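Local coordinates for protein synaptotagmin IV (Rattus norvegicus, PDB 1W15) that helps control the mobility and synaptic capture of neuronal dense core vesicles through its interaction with the kinesin KIF1A, at residues 28-33 and 91-96. Sequence-based numbering, arbitrary orientation. Where two conformers were deposited one is given.
With CA (calcium ion), chain C.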
ATOM      1  N   THR A  28     -11.626 -10.953  13.478  1.00 43.06           N
ATOM      2  CA  THR A  28     -11.210 -11.862  14.580  1.00 43.59           C
ATOM      3  C   THR A  28     -10.264 -11.177  15.568  1.00 45.08           C
ATOM      4  O   THR A  28     -10.055 -11.683  16.671  1.00 43.78           O
ATOM      5  CB  THR A  28     -10.526 -13.149  14.068  1.00 43.54           C
ATOM      6  OG1 THR A  28      -9.315 -12.807  13.370  1.00 44.13           O
ATOM      7  CG2 THR A  28     -11.371 -13.843  13.040  1.00 42.86           C
ATOM      8  N   THR A  29      -9.687 -10.042  15.184  1.00 45.55           N
ATOM      9  CA  THR A  29      -8.769  -9.332  16.129  1.00 47.66           C
ATOM     10  C   THR A  29      -9.186  -7.906  16.526  1.00 46.42           C
ATOM     11  O   THR A  29      -8.441  -7.212  17.197  1.00 46.29           O
ATOM     12  CB  THR A  29      -7.375  -9.266  15.638  1.00 46.38           C
ATOM     13  OG1 THR A  29      -7.361  -8.595  14.354  1.00 50.73           O
ATOM     14  CG2 THR A  29      -6.827 -10.674  15.425  1.00 50.95           C
ATOM     15  N   ASN A  30     -10.379  -7.500  16.137  1.00 47.73           N
ATOM     16  CA  ASN A  30     -10.876  -6.175  16.509  1.00 49.00           C
ATOM     17  C   ASN A  30      -9.877  -5.065  16.187  1.00 46.99           C
ATOM     18  O   ASN A  30      -9.545  -4.259  17.059  1.00 46.89           O
ATOM     19  CB  ASN A  30     -11.170  -6.173  18.007  1.00 49.72           C
ATOM     20  CG  ASN A  30     -11.887  -7.417  18.430  1.00 53.01           C
ATOM     21  OD1 ASN A  30     -12.986  -7.748  17.903  1.00 55.32           O
ATOM     22  ND2 ASN A  30     -11.274  -8.144  19.363  1.00 55.18           N
ATOM     23  N   THR A  31      -9.345  -5.061  14.971  1.00 46.29           N
ATOM     24  CA  THR A  31      -8.571  -3.887  14.512  1.00 46.07           C
ATOM     25  C   THR A  31      -9.157  -3.484  13.195  1.00 43.26           C
ATOM     26  O   THR A  31      -9.802  -4.294  12.511  1.00 43.37           O
ATOM     27  CB  THR A  31      -7.040  -4.101  14.332  1.00 47.05           C
ATOM     28  OG1 THR A  31      -6.819  -5.314  13.647  1.00 52.13           O
ATOM     29  CG2 THR A  31      -6.254  -4.219  15.685  1.00 51.54           C
ATOM     30  N   LEU A  32      -8.964  -2.216  12.835  1.00 40.06           N
ATOM     31  CA  LEU A  32      -9.470  -1.733  11.568  1.00 36.75           C
ATOM     32  C   LEU A  32      -8.287  -0.999  10.991  1.00 35.50           C
ATOM     33  O   LEU A  32      -7.715  -0.114  11.658  1.00 34.88           O
ATOM     34  CB  LEU A  32     -10.604  -0.731  11.812  1.00 36.81           C
ATOM     35  CG  LEU A  32     -11.183   0.011  10.606  1.00 35.06           C
ATOM     36  CD1 LEU A  32     -11.998  -0.918   9.623  1.00 35.59           C
ATOM     37  CD2 LEU A  32     -12.065   1.170  11.146  1.00 33.58           C
ATOM     38  N   THR A  33      -7.907  -1.331   9.766  0.50 34.18           N
ATOM     39  CA  THR A  33      -6.797  -0.605   9.164  0.50 33.27           C
ATOM     40  C   THR A  33      -7.362   0.373   8.154  0.50 32.75           C
ATOM     41  O   THR A  33      -8.280   0.048   7.391  0.50 32.74           O
ATOM     42  CB  THR A  33      -5.755  -1.574   8.570  0.50 34.15           C
ATOM     43  OG1 THR A  33      -6.209  -2.069   7.313  0.50 32.43           O
ATOM     44  CG2 THR A  33      -5.691  -2.837   9.465  0.50 32.76           C
ATOM     45  N   PRO A  91     -12.789  -1.380  20.235  1.00 38.33           N
ATOM     46  CA  PRO A  91     -13.036  -1.861  21.607  1.00 39.68           C
ATOM     47  C   PRO A  91     -14.314  -2.667  21.751  1.00 40.80           C
ATOM     48  O   PRO A  91     -14.753  -2.889  22.863  1.00 43.17           O
ATOM     49  CB  PRO A  91     -13.142  -0.560  22.413  1.00 38.88           C
ATOM     50  CG  PRO A  91     -13.749   0.431  21.435  1.00 39.56           C
ATOM     51  CD  PRO A  91     -13.212   0.026  20.051  1.00 38.38           C
ATOM     52  N   CYS A  92     -14.945  -3.060  20.662  1.00 41.46           N
ATOM     53  CA  CYS A  92     -16.186  -3.828  20.745  1.00 42.33           C
ATOM     54  C   CYS A  92     -16.105  -4.936  19.715  1.00 42.27           C
ATOM     55  O   CYS A  92     -15.147  -4.999  18.938  1.00 40.89           O
ATOM     56  CB  CYS A  92     -17.402  -2.926  20.486  1.00 42.24           C
ATOM     57  SG  CYS A  92     -17.165  -1.687  19.172  1.00 48.59           S
ATOM     58  N   GLU A  93     -17.110  -5.806  19.715  1.00 42.82           N
ATOM     59  CA  GLU A  93     -17.070  -7.022  18.927  1.00 43.73           C
ATOM     60  C   GLU A  93     -17.517  -6.864  17.479  1.00 43.51           C
ATOM     61  O   GLU A  93     -17.453  -7.818  16.700  1.00 42.51           O
ATOM     62  CB  GLU A  93     -17.875  -8.135  19.638  1.00 44.84           C
ATOM     63  CG  GLU A  93     -17.124  -8.743  20.825  1.00 49.11           C
ATOM     64  CD  GLU A  93     -15.602  -8.862  20.583  1.00 55.74           C
ATOM     65  OE1 GLU A  93     -15.165  -9.771  19.825  1.00 56.19           O
ATOM     66  OE2 GLU A  93     -14.837  -8.028  21.160  1.00 59.36           O
ATOM     67  N   SER A  94     -17.973  -5.675  17.116  1.00 42.29           N
ATOM     68  CA  SER A  94     -18.348  -5.401  15.745  1.00 42.79           C
ATOM     69  C   SER A  94     -18.178  -3.916  15.451  1.00 43.53           C
ATOM     70  O   SER A  94     -17.878  -3.131  16.365  1.00 43.55           O
ATOM     71  CB  SER A  94     -19.798  -5.785  15.517  1.00 43.49           C
ATOM     72  OG  SER A  94     -20.657  -4.869  16.184  1.00 42.09           O
ATOM     73  N   LEU A  95     -18.413  -3.556  14.186  1.00 42.90           N
ATOM     74  CA  LEU A  95     -18.346  -2.184  13.702  1.00 43.36           C
ATOM     75  C   LEU A  95     -19.704  -1.437  13.712  1.00 43.41           C
ATOM     76  O   LEU A  95     -19.828  -0.327  13.157  1.00 43.27           O
ATOM     77  CB  LEU A  95     -17.823  -2.238  12.286  1.00 42.71           C
ATOM     78  CG  LEU A  95     -16.342  -1.973  11.987  1.00 46.90           C
ATOM     79  CD1 LEU A  95     -15.302  -2.084  13.154  1.00 46.68           C
ATOM     80  CD2 LEU A  95     -15.913  -2.598  10.708  1.00 43.56           C
ATOM     81  N   GLU A  96     -20.718  -2.073  14.294  1.00 43.47           N
ATOM     82  CA  GLU A  96     -22.078  -1.530  14.289  1.00 44.75           C
ATOM     83  C   GLU A  96     -22.170  -0.061  14.747  1.00 43.57           C
ATOM     84  O   GLU A  96     -22.846   0.739  14.084  1.00 43.40           O
ATOM     85  CB  GLU A  96     -23.043  -2.428  15.088  1.00 46.31           C
ATOM     86  CG  GLU A  96     -23.088  -2.138  16.597  1.00 52.89           C
ATOM     87  CD  GLU A  96     -24.171  -2.895  17.365  1.00 58.44           C
ATOM     88  OE1 GLU A  96     -24.344  -4.118  17.131  1.00 63.87           O
ATOM     89  OE2 GLU A  96     -24.834  -2.279  18.243  1.00 61.01           O
TER
HETATM   90 CA    CA C1002     -17.494 -10.145  15.783  1.00 48.47          CA
HETATM   91  O   HOH W   1     -14.211  -5.668  16.395  1.00 51.25           O
HETATM   92  O   HOH W   2     -19.235  -9.608  14.782  1.00 56.06           O
HETATM   93  O   HOH W   3     -15.350  -9.262  15.727  1.00 57.06           O
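Asn30 reaches across to the backbone of Cys92 through a single water, at one end of the beta sandwich of this C2B domain, where the turn between strands 18-26 and 31-40 meets the loop joining strands 80-89 and 98-106. Asn30 and Thr31 both face Gln26, forming a G1 beta bulge; Asn30 takes its left-handed backbone conformation, which asparagine tolerates better than most residues with a side chain. Its CG lies beside the backbone N and anti to the carbonyl carbon (chi1 -44°), directing the amide to the loop. The water donates to OD1 of Asn30 and to the carbonyl O of Cys92, 2.8 Å each, bridging two acceptors that themselves stand 3.6 Å apart. With an alanine here the water would probably lose one of these acceptors, and the Cys92 carbonyl its water-mediated link to the side chain of the turn.

Glu93 points its CB away, but the bend at chi2 (-37°) brings its carboxylate across the Asn30 amide, the two planes nearly perpendicular (78°). Its OE1 lies 3.5 Å from OD1 of Asn30, two acceptors that do not pair directly.

Deeper in, Leu32 and Leu95 are buried, and their branched apolar ends pack against Ile90 and helix 128-138, Leu32 on Trp133, Leu95 on Ile136 and Cys137; CD1 of Leu32 lies 4.4 Å from CD2 of Leu95, a loose touch. On the outer side, the backbone O of Glu93 binds a calcium ion, distinct from that at Asp52, Asp106, Ser107 and Glu108, at 2.5 Å, with two waters as further ligands, the closer 2.1 Å from the metal.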